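Local coordinates for Non-structural maintenance of chromosomes element 1 homolog (Xenopus laevis, PDB 7DG2), which probably acts as a RING-type E3 ubiquitin ligase together with a MAGE partner, as a component of the SMC5-SMC6 complex in DNA repair, at residues A[7-12]-A[49-53]; A[19-23]-A[74-79]; A[101-105]-A[122-126]; A[97-101]-A[129-134]. All coordinates share one frame; numbering follows the deposited sequence.

Interaction 1. Residues A[7-12]-A[49-53]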
loop_
_atom_site.group_PDB
_atom_site.type_symbol
_atom_site.label_atom_id
_atom_site.label_comp_id
_atom_site.label_asym_id
_atom_site.label_seq_id
_atom_site.Cartn_x
_atom_site.Cartn_y
_atom_site.Cartn_z
ATOM N N SER A 7 -15.606 -9.562 8.898
ATOM C CA SER A 7 -14.732 -10.560 8.284
ATOM C C SER A 7 -14.377 -10.171 6.849
ATOM O O SER A 7 -13.210 -10.257 6.446
ATOM C CB SER A 7 -15.382 -11.951 8.332
ATOM O OG SER A 7 -16.524 -12.019 7.484
ATOM N N HIS A 8 -15.367 -9.712 6.070
ATOM C CA HIS A 8 -15.091 -9.211 4.724
ATOM C C HIS A 8 -14.176 -7.993 4.763
ATOM O O HIS A 8 -13.285 -7.847 3.913
ATOM C CB HIS A 8 -16.383 -8.828 4.009
ATOM C CG HIS A 8 -17.395 -9.930 3.936
ATOM N ND1 HIS A 8 -18.433 -10.043 4.838
ATOM C CD2 HIS A 8 -17.550 -10.943 3.050
ATOM C CE1 HIS A 8 -19.172 -11.094 4.523
ATOM N NE2 HIS A 8 -18.659 -11.659 3.445
ATOM N N GLN A 9 -14.421 -7.079 5.703
ATOM C CA GLN A 9 -13.594 -5.877 5.776
ATOM C C GLN A 9 -12.151 -6.242 6.083
ATOM O O GLN A 9 -11.213 -5.676 5.499
ATOM C CB GLN A 9 -14.152 -4.919 6.832
ATOM C CG GLN A 9 -15.589 -4.455 6.564
ATOM C CD GLN A 9 -16.223 -3.790 7.761
ATOM O OE1 GLN A 9 -15.609 -3.690 8.825
ATOM N NE2 GLN A 9 -17.473 -3.346 7.605
ATOM N N ARG A 10 -11.950 -7.199 6.999
ATOM C CA ARG A 10 -10.599 -7.594 7.372
ATOM C C ARG A 10 -9.889 -8.227 6.190
ATOM O O ARG A 10 -8.714 -7.945 5.937
ATOM C CB ARG A 10 -10.653 -8.564 8.559
ATOM C CG ARG A 10 -9.300 -8.989 9.049
ATOM C CD ARG A 10 -8.676 -7.902 9.898
ATOM N NE ARG A 10 -9.215 -7.882 11.261
ATOM C CZ ARG A 10 -8.688 -7.162 12.246
ATOM N NH1 ARG A 10 -9.224 -7.186 13.458
ATOM N NH2 ARG A 10 -7.634 -6.391 12.003
ATOM N N PHE A 11 -10.609 -9.062 5.441
ATOM C CA PHE A 11 -10.064 -9.657 4.226
ATOM C C PHE A 11 -9.682 -8.583 3.212
ATOM O O PHE A 11 -8.605 -8.643 2.601
ATOM C CB PHE A 11 -11.100 -10.628 3.656
ATOM C CG PHE A 11 -10.659 -11.370 2.420
ATOM C CD1 PHE A 11 -10.716 -10.770 1.175
ATOM C CD2 PHE A 11 -10.248 -12.688 2.503
ATOM C CE1 PHE A 11 -10.344 -11.465 0.030
ATOM C CE2 PHE A 11 -9.879 -13.391 1.372
ATOM C CZ PHE A 11 -9.925 -12.778 0.128
ATOM N N LEU A 12 -10.567 -7.607 3.001
ATOM C CA LEU A 12 -10.305 -6.565 2.013
ATOM C C LEU A 12 -9.109 -5.712 2.426
ATOM O O LEU A 12 -8.259 -5.372 1.587
ATOM C CB LEU A 12 -11.564 -5.714 1.821
ATOM C CG LEU A 12 -11.447 -4.514 0.883
ATOM C CD1 LEU A 12 -10.937 -4.958 -0.503
ATOM C CD2 LEU A 12 -12.802 -3.786 0.784
ATOM N N PHE A 49 -18.094 -15.392 -0.425
ATOM C CA PHE A 49 -17.428 -14.392 0.409
ATOM C C PHE A 49 -16.805 -13.302 -0.456
ATOM O O PHE A 49 -17.043 -12.108 -0.237
ATOM C CB PHE A 49 -16.369 -15.095 1.266
ATOM C CG PHE A 49 -15.643 -14.194 2.236
ATOM C CD1 PHE A 49 -16.159 -13.953 3.501
ATOM C CD2 PHE A 49 -14.414 -13.646 1.903
ATOM C CE1 PHE A 49 -15.476 -13.151 4.404
ATOM C CE2 PHE A 49 -13.732 -12.839 2.804
ATOM C CZ PHE A 49 -14.270 -12.594 4.052
ATOM N N VAL A 50 -16.026 -13.705 -1.458
ATOM C CA VAL A 50 -15.448 -12.736 -2.387
ATOM C C VAL A 50 -16.556 -12.033 -3.157
ATOM O O VAL A 50 -16.477 -10.828 -3.427
ATOM C CB VAL A 50 -14.435 -13.434 -3.325
ATOM C CG1 VAL A 50 -14.011 -12.532 -4.485
ATOM C CG2 VAL A 50 -13.204 -13.867 -2.542
ATOM N N GLY A 51 -17.621 -12.766 -3.491
ATOM C CA GLY A 51 -18.733 -12.161 -4.214
ATOM C C GLY A 51 -19.434 -11.057 -3.443
ATOM O O GLY A 51 -19.888 -10.069 -4.032
ATOM N N VAL A 52 -19.548 -11.208 -2.123
ATOM C CA VAL A 52 -20.115 -10.137 -1.313
ATOM C C VAL A 52 -19.291 -8.874 -1.484
ATOM O O VAL A 52 -19.824 -7.791 -1.749
ATOM C CB VAL A 52 -20.191 -10.552 0.166
ATOM C CG1 VAL A 52 -20.519 -9.344 1.028
ATOM C CG2 VAL A 52 -21.234 -11.653 0.353
ATOM N N LEU A 53 -17.974 -9.003 -1.335
ATOM C CA LEU A 53 -17.094 -7.848 -1.491
ATOM C C LEU A 53 -17.240 -7.237 -2.879
ATOM O O LEU A 53 -17.398 -6.018 -3.023
ATOM C CB LEU A 53 -15.650 -8.271 -1.217
ATOM C CG LEU A 53 -15.320 -8.394 0.273
ATOM C CD1 LEU A 53 -14.046 -9.190 0.503
ATOM C CD2 LEU A 53 -15.207 -6.997 0.897
#

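Interaction 2. Residues A[19-23]-A[74-79]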
loop_
_atom_site.group_PDB
_atom_site.type_symbol
_atom_site.label_atom_id
_atom_site.label_comp_id
_atom_site.label_asym_id
_atom_site.label_seq_id
_atom_site.Cartn_x
_atom_site.Cartn_y
_atom_site.Cartn_z
ATOM N N GLY A 19 -2.002 -6.148 -2.388
ATOM C CA GLY A 19 -2.304 -5.993 -3.814
ATOM C C GLY A 19 -2.721 -7.295 -4.461
ATOM O O GLY A 19 -3.757 -7.352 -5.131
ATOM N N ILE A 20 -1.954 -8.356 -4.232
ATOM C CA ILE A 20 -2.185 -9.663 -4.835
ATOM C C ILE A 20 -1.767 -10.731 -3.834
ATOM O O ILE A 20 -0.825 -10.536 -3.059
ATOM C CB ILE A 20 -1.411 -9.789 -6.167
ATOM C CG1 ILE A 20 -1.632 -11.171 -6.789
ATOM C CG2 ILE A 20 0.065 -9.533 -5.934
ATOM C CD1 ILE A 20 -1.237 -11.233 -8.290
ATOM N N MET A 21 -2.490 -11.850 -3.822
ATOM C CA MET A 21 -2.199 -12.956 -2.916
ATOM C C MET A 21 -2.449 -14.278 -3.628
ATOM O O MET A 21 -3.402 -14.396 -4.398
ATOM C CB MET A 21 -3.064 -12.887 -1.641
ATOM C CG MET A 21 -2.842 -11.627 -0.796
ATOM S SD MET A 21 -3.800 -11.687 0.738
ATOM C CE MET A 21 -3.590 -13.445 1.109
ATOM N N GLU A 22 -1.611 -15.277 -3.341
ATOM C CA GLU A 22 -1.788 -16.606 -3.917
ATOM C C GLU A 22 -2.979 -17.328 -3.272
ATOM O O GLU A 22 -3.350 -17.063 -2.125
ATOM C CB GLU A 22 -0.496 -17.411 -3.745
ATOM C CG GLU A 22 -0.463 -18.768 -4.424
ATOM C CD GLU A 22 -0.993 -19.864 -3.524
ATOM O OE1 GLU A 22 -1.638 -20.815 -4.033
ATOM O OE2 GLU A 22 -0.780 -19.747 -2.298
ATOM N N GLY A 23 -3.563 -18.269 -4.024
ATOM C CA GLY A 23 -4.847 -18.843 -3.637
ATOM C C GLY A 23 -4.837 -19.545 -2.291
ATOM O O GLY A 23 -5.771 -19.392 -1.500
ATOM N N LEU A 74 -0.181 -21.194 -10.506
ATOM C CA LEU A 74 -0.957 -21.003 -9.289
ATOM C C LEU A 74 -2.071 -19.979 -9.505
ATOM O O LEU A 74 -1.992 -19.109 -10.375
ATOM C CB LEU A 74 -0.050 -20.550 -8.149
ATOM C CG LEU A 74 1.093 -21.494 -7.792
ATOM C CD1 LEU A 74 2.025 -20.841 -6.790
ATOM C CD2 LEU A 74 0.543 -22.809 -7.261
ATOM N N THR A 75 -3.128 -20.108 -8.705
ATOM C CA THR A 75 -4.217 -19.136 -8.714
ATOM C C THR A 75 -3.864 -17.950 -7.823
ATOM O O THR A 75 -3.309 -18.118 -6.735
ATOM C CB THR A 75 -5.521 -19.794 -8.248
ATOM O OG1 THR A 75 -5.960 -20.737 -9.239
ATOM C CG2 THR A 75 -6.626 -18.763 -8.027
ATOM N N TYR A 76 -4.153 -16.744 -8.313
ATOM C CA TYR A 76 -3.931 -15.506 -7.568
ATOM C C TYR A 76 -5.224 -14.708 -7.493
ATOM O O TYR A 76 -6.039 -14.728 -8.419
ATOM C CB TYR A 76 -2.840 -14.635 -8.230
ATOM C CG TYR A 76 -1.460 -15.226 -8.081
ATOM C CD1 TYR A 76 -0.978 -16.155 -8.998
ATOM C CD2 TYR A 76 -0.654 -14.884 -7.007
ATOM C CE1 TYR A 76 0.274 -16.713 -8.850
ATOM C CE2 TYR A 76 0.601 -15.437 -6.850
ATOM C CZ TYR A 76 1.062 -16.352 -7.783
ATOM O OH TYR A 76 2.315 -16.912 -7.634
ATOM N N TYR A 77 -5.405 -14.006 -6.370
ATOM C CA TYR A 77 -6.455 -13.013 -6.206
ATOM C C TYR A 77 -5.804 -11.639 -6.134
ATOM O O TYR A 77 -4.786 -11.468 -5.456
ATOM C CB TYR A 77 -7.267 -13.248 -4.931
ATOM C CG TYR A 77 -8.159 -14.472 -4.988
ATOM C CD1 TYR A 77 -7.620 -15.751 -4.906
ATOM C CD2 TYR A 77 -9.536 -14.343 -5.113
ATOM C CE1 TYR A 77 -8.439 -16.873 -4.953
ATOM C CE2 TYR A 77 -10.358 -15.466 -5.148
ATOM C CZ TYR A 77 -9.799 -16.719 -5.083
ATOM O OH TYR A 77 -10.625 -17.833 -5.125
ATOM N N ALA A 78 -6.374 -10.668 -6.838
ATOM C CA ALA A 78 -5.824 -9.318 -6.802
ATOM C C ALA A 78 -6.938 -8.286 -6.724
ATOM O O ALA A 78 -7.973 -8.425 -7.384
ATOM C CB ALA A 78 -4.954 -9.025 -8.029
ATOM N N LEU A 79 -6.710 -7.238 -5.929
ATOM C CA LEU A 79 -7.601 -6.085 -5.874
ATOM C C LEU A 79 -7.163 -5.124 -6.974
ATOM O O LEU A 79 -6.055 -4.580 -6.918
ATOM C CB LEU A 79 -7.532 -5.413 -4.501
ATOM C CG LEU A 79 -8.424 -4.171 -4.365
ATOM C CD1 LEU A 79 -9.915 -4.549 -4.507
ATOM C CD2 LEU A 79 -8.170 -3.497 -3.014
HETATM O O HOH W 1 -2.993 -21.723 -6.142
#

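Interaction 3. Residues A[101-105]-A[122-126]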
loop_
_atom_site.group_PDB
_atom_site.type_symbol
_atom_site.label_atom_id
_atom_site.label_comp_id
_atom_site.label_asym_id
_atom_site.label_seq_id
_atom_site.Cartn_x
_atom_site.Cartn_y
_atom_site.Cartn_z
ATOM N N LEU A 101 8.544 5.581 -18.318
ATOM C CA LEU A 101 9.486 4.472 -18.431
ATOM C C LEU A 101 8.779 3.148 -18.174
ATOM O O LEU A 101 9.072 2.154 -18.843
ATOM C CB LEU A 101 10.668 4.659 -17.475
ATOM C CG LEU A 101 11.739 3.560 -17.521
ATOM C CD1 LEU A 101 12.331 3.425 -18.936
ATOM C CD2 LEU A 101 12.850 3.833 -16.511
ATOM N N PHE A 102 7.829 3.118 -17.225
ATOM C CA PHE A 102 7.059 1.896 -17.018
ATOM C C PHE A 102 6.342 1.489 -18.302
ATOM O O PHE A 102 6.381 0.316 -18.703
ATOM C CB PHE A 102 6.036 2.050 -15.874
ATOM C CG PHE A 102 5.263 0.783 -15.634
ATOM C CD1 PHE A 102 5.826 -0.249 -14.911
ATOM C CD2 PHE A 102 4.010 0.601 -16.195
ATOM C CE1 PHE A 102 5.129 -1.437 -14.731
ATOM C CE2 PHE A 102 3.325 -0.584 -16.033
ATOM C CZ PHE A 102 3.894 -1.601 -15.299
ATOM N N ARG A 103 5.707 2.454 -18.981
ATOM C CA ARG A 103 4.951 2.118 -20.182
ATOM C C ARG A 103 5.869 1.620 -21.293
ATOM O O ARG A 103 5.530 0.652 -21.986
ATOM C CB ARG A 103 4.141 3.316 -20.671
ATOM C CG ARG A 103 2.986 3.690 -19.724
ATOM C CD ARG A 103 2.000 4.665 -20.386
ATOM N NE ARG A 103 2.644 5.882 -20.868
ATOM C CZ ARG A 103 2.818 6.986 -20.141
ATOM N NH1 ARG A 103 3.416 8.048 -20.678
ATOM N NH2 ARG A 103 2.407 7.033 -18.879
ATOM N N LYS A 104 7.028 2.262 -21.478
ATOM C CA LYS A 104 7.942 1.800 -22.526
ATOM C C LYS A 104 8.519 0.434 -22.187
ATOM O O LYS A 104 8.728 -0.398 -23.082
ATOM C CB LYS A 104 9.072 2.813 -22.758
ATOM C CG LYS A 104 8.611 4.195 -23.240
ATOM C CD LYS A 104 7.773 4.109 -24.512
ATOM C CE LYS A 104 8.591 3.644 -25.711
ATOM N NZ LYS A 104 7.765 3.632 -26.968
ATOM N N THR A 105 8.787 0.178 -20.900
ATOM C CA THR A 105 9.272 -1.141 -20.488
ATOM C C THR A 105 8.204 -2.208 -20.711
ATOM O O THR A 105 8.486 -3.299 -21.228
ATOM C CB THR A 105 9.700 -1.089 -19.013
ATOM O OG1 THR A 105 10.769 -0.138 -18.857
ATOM C CG2 THR A 105 10.170 -2.458 -18.522
ATOM N N ILE A 122 16.237 -1.424 -20.574
ATOM C CA ILE A 122 15.481 -0.413 -19.830
ATOM C C ILE A 122 16.288 0.874 -19.693
ATOM O O ILE A 122 15.738 1.982 -19.788
ATOM C CB ILE A 122 15.046 -0.969 -18.466
ATOM C CG1 ILE A 122 14.110 -2.143 -18.687
ATOM C CG2 ILE A 122 14.310 0.124 -17.656
ATOM C CD1 ILE A 122 13.864 -2.995 -17.450
ATOM N N LEU A 123 17.603 0.757 -19.499
ATOM C CA LEU A 123 18.457 1.943 -19.471
ATOM C C LEU A 123 18.427 2.673 -20.807
ATOM O O LEU A 123 18.465 3.911 -20.852
ATOM C CB LEU A 123 19.890 1.545 -19.099
ATOM C CG LEU A 123 20.084 1.022 -17.669
ATOM C CD1 LEU A 123 21.478 0.432 -17.468
ATOM C CD2 LEU A 123 19.834 2.137 -16.649
ATOM N N ASN A 124 18.367 1.923 -21.916
ATOM C CA ASN A 124 18.304 2.567 -23.224
ATOM C C ASN A 124 16.946 3.218 -23.448
ATOM O O ASN A 124 16.874 4.333 -23.973
ATOM C CB ASN A 124 18.632 1.557 -24.335
ATOM C CG ASN A 124 20.095 1.183 -24.357
ATOM O OD1 ASN A 124 20.924 1.881 -23.785
ATOM N ND2 ASN A 124 20.426 0.042 -24.994
ATOM N N LEU A 125 15.858 2.560 -23.022
ATOM C CA LEU A 125 14.549 3.210 -23.067
ATOM C C LEU A 125 14.555 4.509 -22.276
ATOM O O LEU A 125 14.001 5.523 -22.726
ATOM C CB LEU A 125 13.480 2.273 -22.505
ATOM C CG LEU A 125 13.214 1.015 -23.320
ATOM C CD1 LEU A 125 12.251 0.111 -22.527
ATOM C CD2 LEU A 125 12.630 1.376 -24.680
ATOM N N ALA A 126 15.180 4.497 -21.104
ATOM C CA ALA A 126 15.192 5.687 -20.257
ATOM C C ALA A 126 15.953 6.816 -20.923
ATOM O O ALA A 126 15.590 7.990 -20.792
ATOM C CB ALA A 126 15.817 5.362 -18.907
#

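Interaction 4. Residues A[97-101]-A[129-134]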
loop_
_atom_site.group_PDB
_atom_site.type_symbol
_atom_site.label_atom_id
_atom_site.label_comp_id
_atom_site.label_asym_id
_atom_site.label_seq_id
_atom_site.Cartn_x
_atom_site.Cartn_y
_atom_site.Cartn_z
ATOM N N ASN A 97 7.590 10.962 -15.468
ATOM C CA ASN A 97 8.664 10.329 -16.237
ATOM C C ASN A 97 8.871 8.885 -15.803
ATOM O O ASN A 97 9.224 8.037 -16.633
ATOM C CB ASN A 97 9.976 11.129 -16.146
ATOM C CG ASN A 97 10.520 11.254 -14.738
ATOM O OD1 ASN A 97 9.835 10.979 -13.750
ATOM N ND2 ASN A 97 11.767 11.708 -14.637
ATOM N N GLU A 98 8.617 8.583 -14.527
ATOM C CA GLU A 98 8.700 7.203 -14.054
ATOM C C GLU A 98 7.652 6.318 -14.720
ATOM O O GLU A 98 7.939 5.168 -15.077
ATOM C CB GLU A 98 8.542 7.173 -12.528
ATOM C CG GLU A 98 9.645 7.962 -11.814
ATOM C CD GLU A 98 9.510 7.949 -10.301
ATOM O OE1 GLU A 98 10.551 7.961 -9.604
ATOM O OE2 GLU A 98 8.363 7.937 -9.808
ATOM N N LEU A 99 6.426 6.829 -14.882
ATOM C CA LEU A 99 5.383 6.049 -15.533
ATOM C C LEU A 99 5.590 5.980 -17.046
ATOM O O LEU A 99 5.194 4.992 -17.678
ATOM C CB LEU A 99 4.006 6.632 -15.185
ATOM C CG LEU A 99 3.652 6.398 -13.714
ATOM C CD1 LEU A 99 2.274 6.963 -13.362
ATOM C CD2 LEU A 99 3.716 4.899 -13.389
ATOM N N GLU A 100 6.219 6.999 -17.644
ATOM C CA GLU A 100 6.605 6.864 -19.045
ATOM C C GLU A 100 7.573 5.699 -19.220
ATOM O O GLU A 100 7.432 4.886 -20.150
ATOM C CB GLU A 100 7.244 8.157 -19.562
ATOM C CG GLU A 100 7.466 8.104 -21.079
ATOM C CD GLU A 100 8.265 9.279 -21.632
ATOM O OE1 GLU A 100 8.915 9.094 -22.693
ATOM O OE2 GLU A 100 8.256 10.362 -21.007
ATOM N N LEU A 101 8.544 5.581 -18.318
ATOM C CA LEU A 101 9.486 4.472 -18.431
ATOM C C LEU A 101 8.779 3.148 -18.174
ATOM O O LEU A 101 9.072 2.154 -18.843
ATOM C CB LEU A 101 10.668 4.659 -17.475
ATOM C CG LEU A 101 11.739 3.560 -17.521
ATOM C CD1 LEU A 101 12.331 3.425 -18.936
ATOM C CD2 LEU A 101 12.850 3.833 -16.511
ATOM N N LEU A 129 13.688 8.673 -23.439
ATOM C CA LEU A 129 12.496 9.359 -22.954
ATOM C C LEU A 129 12.503 10.821 -23.368
ATOM O O LEU A 129 13.537 11.494 -23.331
ATOM C CB LEU A 129 12.401 9.287 -21.434
ATOM C CG LEU A 129 12.272 7.951 -20.696
ATOM C CD1 LEU A 129 12.402 8.209 -19.235
ATOM C CD2 LEU A 129 10.954 7.304 -20.941
ATOM N N GLN A 130 11.321 11.318 -23.699
ATOM C CA GLN A 130 11.127 12.714 -24.037
ATOM C C GLN A 130 10.854 13.585 -22.817
ATOM O O GLN A 130 10.683 14.796 -22.969
ATOM C CB GLN A 130 9.985 12.834 -25.049
ATOM C CG GLN A 130 10.229 11.994 -26.303
ATOM C CD GLN A 130 9.025 11.932 -27.220
ATOM O OE1 GLN A 130 8.057 11.218 -26.944
ATOM N NE2 GLN A 130 9.074 12.687 -28.313
ATOM N N SER A 131 10.812 13.001 -21.622
ATOM C CA SER A 131 10.574 13.716 -20.378
ATOM C C SER A 131 11.893 13.934 -19.641
ATOM O O SER A 131 12.983 13.662 -20.166
ATOM C CB SER A 131 9.566 12.943 -19.536
ATOM O OG SER A 131 9.856 11.555 -19.587
ATOM N N LYS A 132 11.800 14.428 -18.406
ATOM C CA LYS A 132 12.980 14.698 -17.589
ATOM C C LYS A 132 13.833 13.446 -17.450
ATOM O O LYS A 132 13.330 12.379 -17.094
ATOM C CB LYS A 132 12.547 15.201 -16.211
ATOM C CG LYS A 132 13.693 15.504 -15.255
ATOM C CD LYS A 132 13.186 16.266 -14.049
ATOM C CE LYS A 132 14.306 16.629 -13.077
ATOM N NZ LYS A 132 14.673 15.480 -12.201
ATOM N N LYS A 133 15.128 13.570 -17.748
ATOM C CA LYS A 133 15.982 12.390 -17.816
ATOM C C LYS A 133 16.286 11.834 -16.433
ATOM O O LYS A 133 16.362 12.566 -15.441
ATOM C CB LYS A 133 17.295 12.711 -18.533
ATOM C CG LYS A 133 17.146 12.844 -20.025
ATOM C CD LYS A 133 16.597 11.571 -20.657
ATOM C CE LYS A 133 17.056 11.483 -22.093
ATOM N NZ LYS A 133 18.549 11.525 -22.175
ATOM N N MET A 134 16.435 10.513 -16.376
ATOM C CA MET A 134 16.745 9.782 -15.154
ATOM C C MET A 134 18.138 9.173 -15.271
ATOM O O MET A 134 18.483 8.602 -16.309
ATOM C CB MET A 134 15.703 8.680 -14.900
ATOM C CG MET A 134 14.305 9.224 -14.599
ATOM S SD MET A 134 13.038 7.957 -14.286
ATOM C CE MET A 134 12.600 7.449 -15.917
#

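Interaction 1. Residues A[7-12]-A[49-53]
The imidazole of H8 and the phenyl ring of F49 lie almost flat on each other where helix 7-12 meets helix 49-53. Three aromatic groups make up the first kind of contact. H8 and F49 form an offset stack with centroids 4.3 Å apart and planes at 19°, and H8 CD2 comes within 3.3 Å of F49 CE1. The same F49 ring turns its edge to the face of F11, a T-shaped pair in which F49 CE2 sits 3.4 Å from F11 CG. With CG anti to its backbone N (chi1 -177°), F49 reaches between the two rings of the other helix and serves both.

Aliphatic contacts fill in around this cluster. V52 CG1 makes a CH-pi contact over the H8 face opposite F49, 4.0 Å from the ring centroid, so the imidazole is sandwiched. L53 spreads its two methyls: CD1 is 3.7 Å from F11 CD1, while CD2 touches H8 CB and lies 4.0 Å from L12 CB.

The polar groups point to the chain just before the helix. S7 OG touches the F49 edge but bonds to N5 OD1, and H8 ND1 pairs with the backbone N of N5. The helix axes cross at -82° and 10.2 Å, and the contact is buried. Cohesion between the two helices therefore comes from ring stacking and dispersion, with the tilt of the imidazole fixed from both faces and by its bond to N5.

Interaction 2. Residues A[19-23]-A[74-79]
M21 and Y77 form the hydrogen-bonded pair at the middle of this antiparallel ladder: M21 N to Y77 O and Y77 N to M21 O are both 2.8 Å, and the two bonds are close to straight. Next to them are the non-hydrogen-bonded pairs I20 with A78 and E22 with Y76. L79 N reaches G19 O at 3.1 Å, and G23 N gives a short but more bent bond of 2.7 Å to T75 O, its donor tilted from the carbonyl plane as the chain turns into the next helix.

Packing is tight around I20 and A78, whose CB atoms meet beneath M167 of helix 163-176. A chi1 of 179° sends I20 CG1 along the sheet, and CD1 reaches to 3.8 Å from Y76 CB. M21 and Y77 point to the other face, where V26 of helix 23-36 touches both.

The E22 end opens to solvent: L74 is exposed, E22 and Y76 partly so. The Y76 ring lies obliquely along E22, with CE2 3.8 Å from E22 CB, and sends its hydroxyl to D72. L74 CD1 rests on E22 CG at 4.0 Å. A water bridges the strands here, giving a hydrogen to E22 OE1 and accepting from T75 N, while E22 OE2 bonds S24 OG and, weakly, A25 N as a helix N-cap.

Helix 6-18, strand 20-22, helices 23-36 and 46-57, then strands 62-68 and 75-81 follow the order of a winged-helix domain, whose small antiparallel sheet ends in the wing hairpin 62-68/75-81, consistent with the HTH clan of the Nse1 family.

Interaction 3. Residues A[101-105]-A[122-126]
L101 opens the contact by pushing its isobutyl group against I122, L125 and A126. Its chi1 of -179° swings CD1 out to the facing helix. There CD1 lies 3.9 Å from L125 CB and 4.0 Å from A126 CB, and it also touches I122 CG2; the L101 and I122 side chains cross at about a right angle.

A turn further on, K104 offers mainly its backbone: its carbonyl O is 3.6 Å from L125 CD1. Its side chain bends back at chi2 and chi3, and the ammonium group makes a salt bridge with E107 on its own helix.

T105 closes the row. Its OG1 lies 3.7 Å from I122 CG2, and its CG2 methyl meets I122 CD1. The hydroxyl itself is turned inward, giving its hydrogen to L101 O at 2.9 Å; this oxygen also accepts from T105 N, from the opposite face of its plane. The polar group is thus satisfied within its helix and can face an apolar neighbour.

V139 of helix 136-148 backs I122 and A126. The axes are 9.7 Å apart at 129°, and helices 96-111, 119-128 and 136-148 pack as a three-helix arrangement consistent with a winged-helix (HTH-clan) domain.

Interaction 4. Residues A[97-101]-A[129-134]
N97 hands its side-chain amide to the backbone of the facing loop: ND2 donates to K132 O at 3.0 Å, in an essentially straight bond with K132 O in the plane of the N97 amide. Seen from the acceptor, the donor stands above the carbonyl plane. The N97 side chain takes the position between its backbone N and carbonyl carbon (chi1 61°), which directs the amide at the loop.

E100 supplies acceptors to the start of the loop. Its chain is extended beyond CG, and the two oxygens divide the work. S131 OG is placed as donor to E100 OE2, but at 2.4 Å the pair is too short to be taken at face value. OE1 receives a weak bond of 3.4 Å from Q130 N. L129 slides alongside the same side chain in the opposite direction, its CD2 lying 3.6 Å from E100 CG.

Apolar contact comes from M134. The thioether bends at chi3 and brings CE to 3.7 Å from L101 CD2 and 3.5 Å from N97 O, while M134 CG passes beside N97 ND2. E98 touches M134 SD with its CG, but its carboxylate has other partners: OE2 accepts from A95 N, and OE1 bonds a glycerol, probably from the crystallisation liquor.

The loop joins helix 119-128 to helix 136-148 and lies against the first turns of helix 96-111, with V139 of helix 136-148 covering both L101 and M134.

From the N terminus, helix 6-18 is first held by helix 46-57 in interaction 1, and strand 20-22, which follows directly, pairs with strand 75-81 in interaction 2. The two loops so closed cross, since 19-23 falls inside the first and 74-79 beyond it; L12 touches L79 and V50 touches Y77, joining helices and sheet. Interactions 3 and 4 come later and are separate, about 37 Å from interaction 1 to interaction 3, centre to centre. The shorter 101-105/122-126 loop lies within the longer 97-101/129-134 one, both springing from the same stretch at L101. Interaction 3 ties helix 96-111 to helix 119-128, interaction 4 to the loop leading into helix 136-148.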